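Side-chain contacts in flagellar brake protein YcgR (Klebsiella pneumoniae, PDB 5KEC), which binds the second messenger c-di-GMP and, as the regulator MrkH, probably activates transcription of the type 3 fimbriae genes in biofilm formation: residues B[8-12]-B[13-17]; B[21-25]-B[26-30]; B[68-72]-B[73-77]; B[215-218]-B[219-223]. One frame throughout, in Å; residues are numbered along the deposited sequence.

Interaction 1 (B[8-12]-B[13-17])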
loop_
_atom_site.group_PDB
_atom_site.type_symbol
_atom_site.label_atom_id
_atom_site.label_comp_id
_atom_site.label_asym_id
_atom_site.label_seq_id
_atom_site.Cartn_x
_atom_site.Cartn_y
_atom_site.Cartn_z
ATOM N N THR B 8 21.156 -4.843 6.077
ATOM C CA THR B 8 20.089 -3.948 5.663
ATOM C C THR B 8 18.773 -4.469 6.226
ATOM O O THR B 8 17.781 -3.761 6.201
ATOM C CB THR B 8 19.994 -3.834 4.136
ATOM O OG1 THR B 8 19.761 -5.133 3.573
ATOM C CG2 THR B 8 21.261 -3.203 3.542
ATOM N N ILE B 9 18.779 -5.699 6.742
ATOM C CA ILE B 9 17.596 -6.296 7.358
ATOM C C ILE B 9 17.835 -6.489 8.848
ATOM O O ILE B 9 18.779 -7.172 9.250
ATOM C CB ILE B 9 17.265 -7.667 6.739
ATOM C CG1 ILE B 9 17.015 -7.532 5.243
ATOM C CG2 ILE B 9 16.047 -8.291 7.413
ATOM C CD1 ILE B 9 15.696 -6.870 4.909
ATOM N N LYS B 10 16.987 -5.876 9.665
ATOM C CA LYS B 10 17.115 -5.956 11.120
ATOM C C LYS B 10 15.947 -6.739 11.717
ATOM O O LYS B 10 14.780 -6.393 11.505
ATOM C CB LYS B 10 17.141 -4.555 11.736
ATOM C CG LYS B 10 17.904 -3.512 10.933
ATOM C CD LYS B 10 19.391 -3.794 10.909
ATOM C CE LYS B 10 20.168 -2.545 10.500
ATOM N NZ LYS B 10 21.635 -2.771 10.571
ATOM N N THR B 11 16.262 -7.786 12.474
ATOM C CA THR B 11 15.233 -8.600 13.122
ATOM C C THR B 11 15.446 -8.719 14.624
ATOM O O THR B 11 14.619 -9.286 15.331
ATOM C CB THR B 11 15.171 -10.020 12.534
ATOM O OG1 THR B 11 16.485 -10.595 12.536
ATOM C CG2 THR B 11 14.636 -9.985 11.111
ATOM N N SER B 12 16.560 -8.199 15.116
ATOM C CA SER B 12 16.790 -8.213 16.553
ATOM C C SER B 12 15.885 -7.196 17.223
ATOM O O SER B 12 15.934 -6.003 16.913
ATOM C CB SER B 12 18.248 -7.897 16.885
ATOM O OG SER B 12 18.377 -7.598 18.266
ATOM N N LYS B 13 15.061 -7.674 18.143
ATOM C CA LYS B 13 14.178 -6.811 18.908
ATOM C C LYS B 13 14.952 -5.679 19.587
ATOM O O LYS B 13 14.495 -4.539 19.622
ATOM C CB LYS B 13 13.434 -7.634 19.959
ATOM C CG LYS B 13 12.516 -6.830 20.860
ATOM C CD LYS B 13 12.464 -7.453 22.249
ATOM C CE LYS B 13 12.180 -8.951 22.174
ATOM N NZ LYS B 13 12.415 -9.651 23.472
ATOM N N TYR B 14 16.124 -5.997 20.130
ATOM C CA TYR B 14 16.896 -5.003 20.866
ATOM C C TYR B 14 17.433 -3.918 19.940
ATOM O O TYR B 14 17.392 -2.731 20.272
ATOM C CB TYR B 14 18.031 -5.662 21.653
ATOM C CG TYR B 14 17.548 -6.714 22.623
ATOM C CD1 TYR B 14 17.014 -6.359 23.853
ATOM C CD2 TYR B 14 17.616 -8.067 22.304
ATOM C CE1 TYR B 14 16.566 -7.319 24.745
ATOM C CE2 TYR B 14 17.171 -9.035 23.189
ATOM C CZ TYR B 14 16.647 -8.655 24.407
ATOM O OH TYR B 14 16.202 -9.615 25.288
ATOM N N GLU B 15 17.942 -4.316 18.781
ATOM C CA GLU B 15 18.414 -3.332 17.817
ATOM C C GLU B 15 17.248 -2.464 17.344
ATOM O O GLU B 15 17.378 -1.249 17.236
ATOM C CB GLU B 15 19.090 -4.006 16.625
ATOM C CG GLU B 15 19.783 -3.017 15.700
ATOM C CD GLU B 15 20.424 -3.681 14.499
ATOM O OE1 GLU B 15 20.246 -4.908 14.339
ATOM O OE2 GLU B 15 21.103 -2.976 13.716
ATOM N N ILE B 16 16.102 -3.087 17.080
ATOM C CA ILE B 16 14.946 -2.347 16.572
ATOM C C ILE B 16 14.475 -1.298 17.576
ATOM O O ILE B 16 14.217 -0.142 17.207
ATOM C CB ILE B 16 13.783 -3.279 16.190
ATOM C CG1 ILE B 16 14.095 -3.994 14.874
ATOM C CG2 ILE B 16 12.486 -2.484 16.059
ATOM C CD1 ILE B 16 13.329 -5.314 14.707
ATOM N N ILE B 17 14.370 -1.699 18.839
ATOM C CA ILE B 17 14.018 -0.759 19.895
ATOM C C ILE B 17 15.051 0.360 19.940
ATOM O O ILE B 17 14.696 1.537 19.943
ATOM C CB ILE B 17 13.914 -1.447 21.270
ATOM C CG1 ILE B 17 12.756 -2.439 21.275
ATOM C CG2 ILE B 17 13.708 -0.419 22.367
ATOM C CD1 ILE B 17 12.636 -3.248 22.569
HETATM O O HOH W 1 19.055 -7.252 13.702
#
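Lys10 reaches from the short strand 9-10 to Glu15 in the first turn of the helix that follows. Its chain bends at chi2 (-68°) and crosses the Glu15 side chain obliquely: CD lies 3.4 Å from Glu15 OE2, and NZ ends 3.2 Å from the same oxygen, a weak hydrogen bond within a salt bridge. The ammonium also bonds to the carbonyl of Gly7, its stronger partner, so Glu15 is the second of two acceptors. Thr11 carries the chain round toward the helix, and its carbonyl carbon rests 4.0 Å from Ile16 CD1. Ser12 is the N-cap. With OG turned opposite its own backbone N (chi1 166°), the hydroxyl faces the open helix end and accepts two weak bonds, from Tyr14 N at 3.3 Å and, much straighter, from Glu15 N at 3.4 Å. A water accepts from Ser12 N and donates to Glu15 OE1 at 2.7 Å, so each carboxylate oxygen has its own partner. The first i to i+4 backbone bond of the helix runs from Ile16 N to Ser12 O, 2.9 Å long. Strand 9-10 pairs antiparallel with strand 104-107; Ile16 packs on Leu104, placing the start of helix 13-25 against strand 104-107.

Interaction 2 (B[21-25]-B[26-30])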
loop_
_atom_site.group_PDB
_atom_site.type_symbol
_atom_site.label_atom_id
_atom_site.label_comp_id
_atom_site.label_asym_id
_atom_site.label_seq_id
_atom_site.Cartn_x
_atom_site.Cartn_y
_atom_site.Cartn_z
ATOM N N ARG B 21 14.339 4.455 19.370
ATOM C CA ARG B 21 14.691 5.426 20.399
ATOM C C ARG B 21 15.619 6.513 19.872
ATOM O O ARG B 21 15.490 7.679 20.243
ATOM C CB ARG B 21 15.327 4.737 21.603
ATOM C CG ARG B 21 14.364 3.883 22.411
ATOM C CD ARG B 21 15.006 3.443 23.715
ATOM N NE ARG B 21 14.106 2.638 24.535
ATOM C CZ ARG B 21 13.175 3.145 25.338
ATOM N NH1 ARG B 21 13.012 4.461 25.417
ATOM N NH2 ARG B 21 12.402 2.339 26.056
ATOM N N GLU B 22 16.549 6.125 19.006
ATOM C CA GLU B 22 17.508 7.067 18.449
ATOM C C GLU B 22 16.841 8.012 17.460
ATOM O O GLU B 22 17.031 9.228 17.528
ATOM C CB GLU B 22 18.662 6.320 17.775
ATOM C CG GLU B 22 19.688 7.232 17.129
ATOM C CD GLU B 22 20.948 6.492 16.720
ATOM O OE1 GLU B 22 20.900 5.702 15.751
ATOM O OE2 GLU B 22 21.989 6.697 17.376
ATOM N N GLU B 23 16.058 7.456 16.542
ATOM C CA GLU B 23 15.380 8.276 15.548
ATOM C C GLU B 23 14.391 9.232 16.225
ATOM O O GLU B 23 14.229 10.378 15.806
ATOM C CB GLU B 23 14.683 7.399 14.505
ATOM C CG GLU B 23 15.619 6.445 13.776
ATOM C CD GLU B 23 16.792 7.152 13.101
ATOM O OE1 GLU B 23 16.621 8.275 12.584
ATOM O OE2 GLU B 23 17.898 6.580 13.085
ATOM N N LEU B 24 13.742 8.761 17.282
ATOM C CA LEU B 24 12.878 9.616 18.090
ATOM C C LEU B 24 13.655 10.847 18.558
ATOM O O LEU B 24 13.199 11.991 18.416
ATOM C CB LEU B 24 12.360 8.837 19.298
ATOM C CG LEU B 24 11.782 9.675 20.436
ATOM C CD1 LEU B 24 10.344 10.053 20.133
ATOM C CD2 LEU B 24 11.869 8.896 21.737
ATOM N N ARG B 25 14.848 10.590 19.088
ATOM C CA ARG B 25 15.715 11.611 19.668
ATOM C C ARG B 25 16.256 12.578 18.620
ATOM O O ARG B 25 16.585 13.724 18.925
ATOM C CB ARG B 25 16.869 10.933 20.414
ATOM C CG ARG B 25 17.913 11.885 20.962
ATOM C CD ARG B 25 18.978 11.135 21.753
ATOM N NE ARG B 25 19.924 10.428 20.892
ATOM C CZ ARG B 25 20.790 9.514 21.326
ATOM N NH1 ARG B 25 20.824 9.188 22.613
ATOM N NH2 ARG B 25 21.618 8.921 20.476
ATOM N N LYS B 26 16.339 12.117 17.379
ATOM C CA LYS B 26 16.853 12.954 16.311
ATOM C C LYS B 26 15.728 13.642 15.558
ATOM O O LYS B 26 15.965 14.308 14.560
ATOM C CB LYS B 26 17.715 12.125 15.357
ATOM C CG LYS B 26 18.854 11.430 16.075
ATOM C CD LYS B 26 20.027 11.168 15.160
ATOM C CE LYS B 26 19.643 10.277 13.997
ATOM N NZ LYS B 26 20.824 9.975 13.140
ATOM N N ARG B 27 14.504 13.478 16.050
ATOM C CA ARG B 27 13.320 14.008 15.388
ATOM C C ARG B 27 13.266 13.587 13.930
ATOM O O ARG B 27 12.850 14.357 13.070
ATOM C CB ARG B 27 13.278 15.534 15.482
ATOM C CG ARG B 27 13.080 16.091 16.878
ATOM C CD ARG B 27 13.002 17.620 16.830
ATOM N NE ARG B 27 12.024 18.066 15.837
ATOM C CZ ARG B 27 12.332 18.509 14.620
ATOM N NH1 ARG B 27 13.599 18.587 14.237
ATOM N NH2 ARG B 27 11.371 18.878 13.782
ATOM N N THR B 28 13.695 12.362 13.653
ATOM C CA THR B 28 13.663 11.837 12.291
ATOM C C THR B 28 12.251 11.868 11.726
ATOM O O THR B 28 11.292 11.534 12.421
ATOM C CB THR B 28 14.223 10.409 12.246
ATOM O OG1 THR B 28 15.587 10.441 12.679
ATOM C CG2 THR B 28 14.158 9.825 10.837
ATOM N N GLU B 29 12.119 12.284 10.470
ATOM C CA GLU B 29 10.808 12.305 9.838
ATOM C C GLU B 29 10.312 10.883 9.637
ATOM O O GLU B 29 11.029 10.031 9.116
ATOM C CB GLU B 29 10.855 13.020 8.489
ATOM C CG GLU B 29 11.154 14.508 8.573
ATOM C CD GLU B 29 12.616 14.830 8.333
ATOM O OE1 GLU B 29 13.461 13.906 8.406
ATOM O OE2 GLU B 29 12.915 16.015 8.068
ATOM N N ILE B 30 9.083 10.625 10.054
ATOM C CA ILE B 30 8.474 9.334 9.773
ATOM C C ILE B 30 7.358 9.546 8.759
ATOM O O ILE B 30 6.522 10.445 8.915
ATOM C CB ILE B 30 7.991 8.623 11.070
ATOM C CG1 ILE B 30 7.434 7.229 10.759
ATOM C CG2 ILE B 30 6.983 9.474 11.844
ATOM C CD1 ILE B 30 7.186 6.395 12.002
HETATM O O HOH W 2 10.887 10.776 14.983
#
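Glu23 and Thr28 cross obliquely at the C-terminal end of helix 13-25, Glu23 in its last turn and Thr28 just beyond it. The glutamate chain bends at chi2 (-56°), which curls OE1 round to the threonine hydroxyl; Thr28 OG1 donates to Glu23 OE1 at a modelled 2.4 Å, so short that the exact length is doubtful. Thr28 CG2 also lies near this oxygen, at 3.4 Å. The other oxygen, Glu23 OE2, is bonded to Ser71 OG, so each oxygen of this buried carboxylate appears to have a hydroxyl partner, the Thr28 one at a doubtful length. The backbone beside this pair forms a Schellman motif, the classic helix C-terminal cap: Arg27 takes positive phi (52°) as C-prime residue, Thr28 N returns to Glu23 O at 3.0 Å, and Arg27 N bonds to Leu24 O at 3.1 Å. Lys26 runs beside Glu23 and points the same way, its CE 3.9 Å from Glu23 OE1, but NZ stops 4.5 Å from OE2 and is taken by Asp72 in a salt bridge. Nearer its root, Lys26 CG leans on Glu22 O at 3.2 Å, the carbonyl that also receives Lys26 N. Past the cap, Thr28 packs on Leu69, the nearest atoms of its side chain and that of His70, a c-di-GMP-binding residue, about 5 Å apart.

Interaction 3 (B[68-72]-B[73-77])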
loop_
_atom_site.group_PDB
_atom_site.type_symbol
_atom_site.label_atom_id
_atom_site.label_comp_id
_atom_site.label_asym_id
_atom_site.label_seq_id
_atom_site.Cartn_x
_atom_site.Cartn_y
_atom_site.Cartn_z
ATOM N N LEU B 68 7.942 4.737 6.618
ATOM C CA LEU B 68 9.290 5.030 6.180
ATOM C C LEU B 68 9.909 6.010 7.174
ATOM O O LEU B 68 9.423 7.126 7.347
ATOM C CB LEU B 68 9.255 5.638 4.780
ATOM C CG LEU B 68 10.398 5.344 3.816
ATOM C CD1 LEU B 68 10.629 3.847 3.698
ATOM C CD2 LEU B 68 10.083 5.944 2.456
ATOM N N LEU B 69 10.967 5.580 7.851
ATOM C CA LEU B 69 11.748 6.485 8.678
ATOM C C LEU B 69 12.879 7.036 7.838
ATOM O O LEU B 69 13.731 6.281 7.368
ATOM C CB LEU B 69 12.315 5.763 9.898
ATOM C CG LEU B 69 11.405 5.691 11.121
ATOM C CD1 LEU B 69 11.981 4.710 12.130
ATOM C CD2 LEU B 69 11.228 7.079 11.741
ATOM N N HIS B 70 12.877 8.351 7.636
ATOM C CA HIS B 70 13.876 8.982 6.788
ATOM C C HIS B 70 15.134 9.292 7.593
ATOM O O HIS B 70 15.437 10.453 7.868
ATOM C CB HIS B 70 13.309 10.247 6.133
ATOM C CG HIS B 70 12.134 9.987 5.241
ATOM N ND1 HIS B 70 12.261 9.789 3.881
ATOM C CD2 HIS B 70 10.811 9.889 5.511
ATOM C CE1 HIS B 70 11.069 9.582 3.355
ATOM N NE2 HIS B 70 10.170 9.637 4.322
ATOM N N SER B 71 15.859 8.240 7.966
ATOM C CA SER B 71 17.059 8.378 8.784
ATOM C C SER B 71 18.259 8.830 7.961
ATOM O O SER B 71 18.234 8.789 6.730
ATOM C CB SER B 71 17.383 7.059 9.482
ATOM O OG SER B 71 18.597 7.153 10.205
ATOM N N ASP B 72 19.305 9.262 8.659
ATOM C CA ASP B 72 20.550 9.682 8.026
ATOM C C ASP B 72 21.253 8.487 7.403
ATOM O O ASP B 72 22.029 8.630 6.458
ATOM C CB ASP B 72 21.478 10.327 9.057
ATOM C CG ASP B 72 20.908 11.601 9.642
ATOM O OD1 ASP B 72 20.250 12.355 8.896
ATOM O OD2 ASP B 72 21.118 11.848 10.848
ATOM N N SER B 73 20.975 7.306 7.947
ATOM C CA SER B 73 21.636 6.081 7.521
ATOM C C SER B 73 20.952 5.480 6.295
ATOM O O SER B 73 21.463 4.543 5.684
ATOM C CB SER B 73 21.652 5.069 8.665
ATOM O OG SER B 73 20.335 4.796 9.122
ATOM N N GLY B 74 19.800 6.037 5.941
ATOM C CA GLY B 74 19.017 5.555 4.818
ATOM C C GLY B 74 17.565 5.422 5.223
ATOM O O GLY B 74 17.237 5.528 6.401
ATOM N N LYS B 75 16.687 5.201 4.252
ATOM C CA LYS B 75 15.280 5.006 4.554
ATOM C C LYS B 75 15.102 3.663 5.258
ATOM O O LYS B 75 15.581 2.633 4.779
ATOM C CB LYS B 75 14.438 5.038 3.275
ATOM C CG LYS B 75 14.750 6.192 2.322
ATOM C CD LYS B 75 14.479 7.541 2.960
ATOM C CE LYS B 75 14.817 8.682 2.009
ATOM N NZ LYS B 75 14.862 9.996 2.719
ATOM N N ILE B 76 14.428 3.676 6.402
ATOM C CA ILE B 76 14.112 2.438 7.101
ATOM C C ILE B 76 12.644 2.117 6.892
ATOM O O ILE B 76 11.770 2.786 7.451
ATOM C CB ILE B 76 14.388 2.553 8.611
ATOM C CG1 ILE B 76 15.774 3.155 8.857
ATOM C CG2 ILE B 76 14.245 1.195 9.281
ATOM C CD1 ILE B 76 16.057 3.454 10.311
ATOM N N GLU B 77 12.361 1.105 6.079
ATOM C CA GLU B 77 10.974 0.751 5.829
ATOM C C GLU B 77 10.502 -0.445 6.653
ATOM O O GLU B 77 11.263 -1.373 6.945
ATOM C CB GLU B 77 10.708 0.539 4.336
ATOM C CG GLU B 77 11.346 -0.686 3.726
ATOM C CD GLU B 77 11.057 -0.780 2.239
ATOM O OE1 GLU B 77 11.638 0.017 1.472
ATOM O OE2 GLU B 77 10.238 -1.636 1.841
#
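Leu69 and Ile76 face each other across a tight antiparallel beta hairpin, in which strand 64-71 passes through a type I turn from Ser71 to Gly74 into strand 74-87. They form a hydrogen-bonded pair with two nearly straight bonds: Leu69 N donates to Ile76 O at 2.9 Å, and Ile76 N donates to Leu69 O at 2.9 Å. Leu69 CB and Ile76 CB lie 4.0 Å apart. At the turn, Gly74 N closes on Ser71 O at 3.3 Å. Ser71 OG and Ser73 OG share a 3.1 Å hydrogen bond; Ser71 OG has a further partner in Glu23. On the face opposite Leu69 and Ile76, Lys75 bends at chi2 (-62°) and crosses His70 obliquely, bringing NZ to the ring edge. NZ donates to His70 ND1 at 2.9 Å, only 2° out of the imidazole plane. With NE2 bonded to Glu31, both ring nitrogens are engaged, which should fix the rotation of this c-di-GMP-binding histidine. Further along that face, Leu68 CD1 sits 3.4 Å from Glu77 CB, while the Glu77 carboxylate turns to Arg111, another ligand-binding residue. Strands 29-34 and 104-107 flank the hairpin: Leu69 packs on Ile30, Ile76 on Leu104.

Interaction 4 (B[215-218]-B[219-223])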
loop_
_atom_site.group_PDB
_atom_site.type_symbol
_atom_site.label_atom_id
_atom_site.label_comp_id
_atom_site.label_asym_id
_atom_site.label_seq_id
_atom_site.Cartn_x
_atom_site.Cartn_y
_atom_site.Cartn_z
ATOM N N ASP B 215 1.654 -17.610 -3.377
ATOM C CA ASP B 215 1.858 -18.001 -4.765
ATOM C C ASP B 215 1.227 -16.978 -5.700
ATOM O O ASP B 215 1.787 -16.646 -6.745
ATOM C CB ASP B 215 1.284 -19.394 -5.035
ATOM C CG ASP B 215 2.240 -20.507 -4.639
ATOM O OD1 ASP B 215 3.429 -20.215 -4.394
ATOM O OD2 ASP B 215 1.803 -21.678 -4.586
ATOM N N ASP B 216 0.057 -16.480 -5.317
ATOM C CA ASP B 216 -0.628 -15.471 -6.115
ATOM C C ASP B 216 0.154 -14.162 -6.142
ATOM O O ASP B 216 0.360 -13.577 -7.202
ATOM C CB ASP B 216 -2.049 -15.248 -5.596
ATOM C CG ASP B 216 -2.942 -16.437 -5.845
ATOM O OD1 ASP B 216 -2.622 -17.226 -6.762
ATOM O OD2 ASP B 216 -3.958 -16.586 -5.133
ATOM N N GLN B 217 0.607 -13.718 -4.974
ATOM C CA GLN B 217 1.405 -12.501 -4.889
ATOM C C GLN B 217 2.729 -12.631 -5.642
ATOM O O GLN B 217 3.174 -11.687 -6.295
ATOM C CB GLN B 217 1.656 -12.128 -3.430
ATOM C CG GLN B 217 2.617 -10.971 -3.243
ATOM C CD GLN B 217 3.110 -10.873 -1.814
ATOM O OE1 GLN B 217 2.374 -10.457 -0.918
ATOM N NE2 GLN B 217 4.354 -11.275 -1.589
ATOM N N ARG B 218 3.359 -13.799 -5.550
ATOM C CA ARG B 218 4.606 -14.033 -6.271
ATOM C C ARG B 218 4.387 -13.932 -7.772
ATOM O O ARG B 218 5.212 -13.366 -8.492
ATOM C CB ARG B 218 5.195 -15.400 -5.927
ATOM C CG ARG B 218 6.057 -15.414 -4.669
ATOM C CD ARG B 218 6.926 -16.666 -4.640
ATOM N NE ARG B 218 7.849 -16.692 -3.508
ATOM C CZ ARG B 218 7.661 -17.413 -2.407
ATOM N NH1 ARG B 218 6.580 -18.170 -2.285
ATOM N NH2 ARG B 218 8.556 -17.376 -1.430
ATOM N N ARG B 219 3.274 -14.485 -8.247
ATOM C CA ARG B 219 2.946 -14.374 -9.660
ATOM C C ARG B 219 2.789 -12.909 -10.047
ATOM O O ARG B 219 3.281 -12.479 -11.093
ATOM C CB ARG B 219 1.690 -15.173 -9.998
ATOM C CG ARG B 219 1.914 -16.679 -9.995
ATOM C CD ARG B 219 0.607 -17.424 -10.195
ATOM N NE ARG B 219 0.103 -17.291 -11.558
ATOM C CZ ARG B 219 -1.135 -17.601 -11.930
ATOM N NH1 ARG B 219 -2.008 -18.047 -11.035
ATOM N NH2 ARG B 219 -1.504 -17.445 -13.197
ATOM N N ILE B 220 2.112 -12.138 -9.200
ATOM C CA ILE B 220 1.950 -10.709 -9.458
ATOM C C ILE B 220 3.304 -9.999 -9.491
ATOM O O ILE B 220 3.545 -9.133 -10.332
ATOM C CB ILE B 220 1.047 -10.035 -8.399
ATOM C CG1 ILE B 220 -0.397 -10.516 -8.537
ATOM C CG2 ILE B 220 1.099 -8.528 -8.537
ATOM C CD1 ILE B 220 -1.024 -10.163 -9.854
ATOM N N GLU B 221 4.184 -10.377 -8.569
ATOM C CA GLU B 221 5.492 -9.739 -8.450
ATOM C C GLU B 221 6.379 -10.035 -9.655
ATOM O O GLU B 221 7.172 -9.194 -10.073
ATOM C CB GLU B 221 6.166 -10.150 -7.135
ATOM C CG GLU B 221 5.541 -9.465 -5.917
ATOM C CD GLU B 221 5.961 -10.076 -4.586
ATOM O OE1 GLU B 221 6.224 -11.298 -4.534
ATOM O OE2 GLU B 221 6.018 -9.328 -3.584
ATOM N N LYS B 222 6.228 -11.224 -10.229
ATOM C CA LYS B 222 6.982 -11.578 -11.425
ATOM C C LYS B 222 6.512 -10.783 -12.633
ATOM O O LYS B 222 7.320 -10.337 -13.447
ATOM C CB LYS B 222 6.884 -13.074 -11.705
ATOM C CG LYS B 222 7.643 -13.917 -10.701
ATOM C CD LYS B 222 7.665 -15.385 -11.101
ATOM C CE LYS B 222 6.266 -15.977 -11.162
ATOM N NZ LYS B 222 6.296 -17.436 -11.467
ATOM N N ILE B 223 5.202 -10.603 -12.749
ATOM C CA ILE B 223 4.651 -9.763 -13.799
ATOM C C ILE B 223 5.171 -8.333 -13.657
ATOM O O ILE B 223 5.521 -7.685 -14.646
ATOM C CB ILE B 223 3.115 -9.735 -13.743
ATOM C CG1 ILE B 223 2.539 -11.136 -13.954
ATOM C CG2 ILE B 223 2.558 -8.751 -14.772
ATOM C CD1 ILE B 223 1.043 -11.202 -13.764
#
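Gln217 and Glu221 lie one turn apart on helix 214-234, the long C-terminal alpha-helix, and make an i to i+4 side-chain contact. The backbone bonds across this part of the helix are regular: Arg219 N to Asp215 O, Ile220 N to Asp216 O, and Lys222 N to Arg218 O. Glu221 N to Gln217 O, in the same series, is 2.8 Å long. Among polar side chains, Gln217 and Glu221 cross with amide and carboxylate planes 58° apart. Gln217 CG stands opposite its backbone N (chi1 173°), and the extended chain brings NE2 to the carboxylate, where it gives a weak 3.5 Å bond to Glu221 OE1 and lies 3.2 Å from Glu221 OE2. Charged groups make a looser set. Asp216 OD1 and Arg219 NH1 are 4.4 Å apart, close enough for some attraction, probably, but beyond a salt bridge; Asp216 OD2 is bonded to His213, and the Arg219 guanidinium turns away to the carbonyl of Tyr175, with a weak bond to that of Glu177. Apolar contact belongs to the buried side, where Ile220 packs on Phe211 and Ile178, joining the helix to strand 177-193 of the second sheet. Aliphatic carbons also line the carbonyls of the preceding turn: Arg219 CG touches Asp215 O and Lys222 CG touches Arg218 O, both at 3.3 Å.

In the fold
From the N terminus, interaction 1 turns the chain from strand 9-10 into helix 13-25, and interaction 2 turns it out of the same helix into strand 29-34, so the two mark the start and finish of one helix. Interaction 3 then closes the hairpin of strands 64-71 and 74-87. The contacts follow in series; none encloses or crosses another. Interactions 2 and 3 nevertheless touch in space: Glu29 O probably accepts from His70 N at 2.9 Å, joining neighbouring strands of the first sheet, which interaction 1 also reaches. Interaction 4 stands apart on the C-terminal helix against the second sheet, its centre about 35 Å from that of interaction 2.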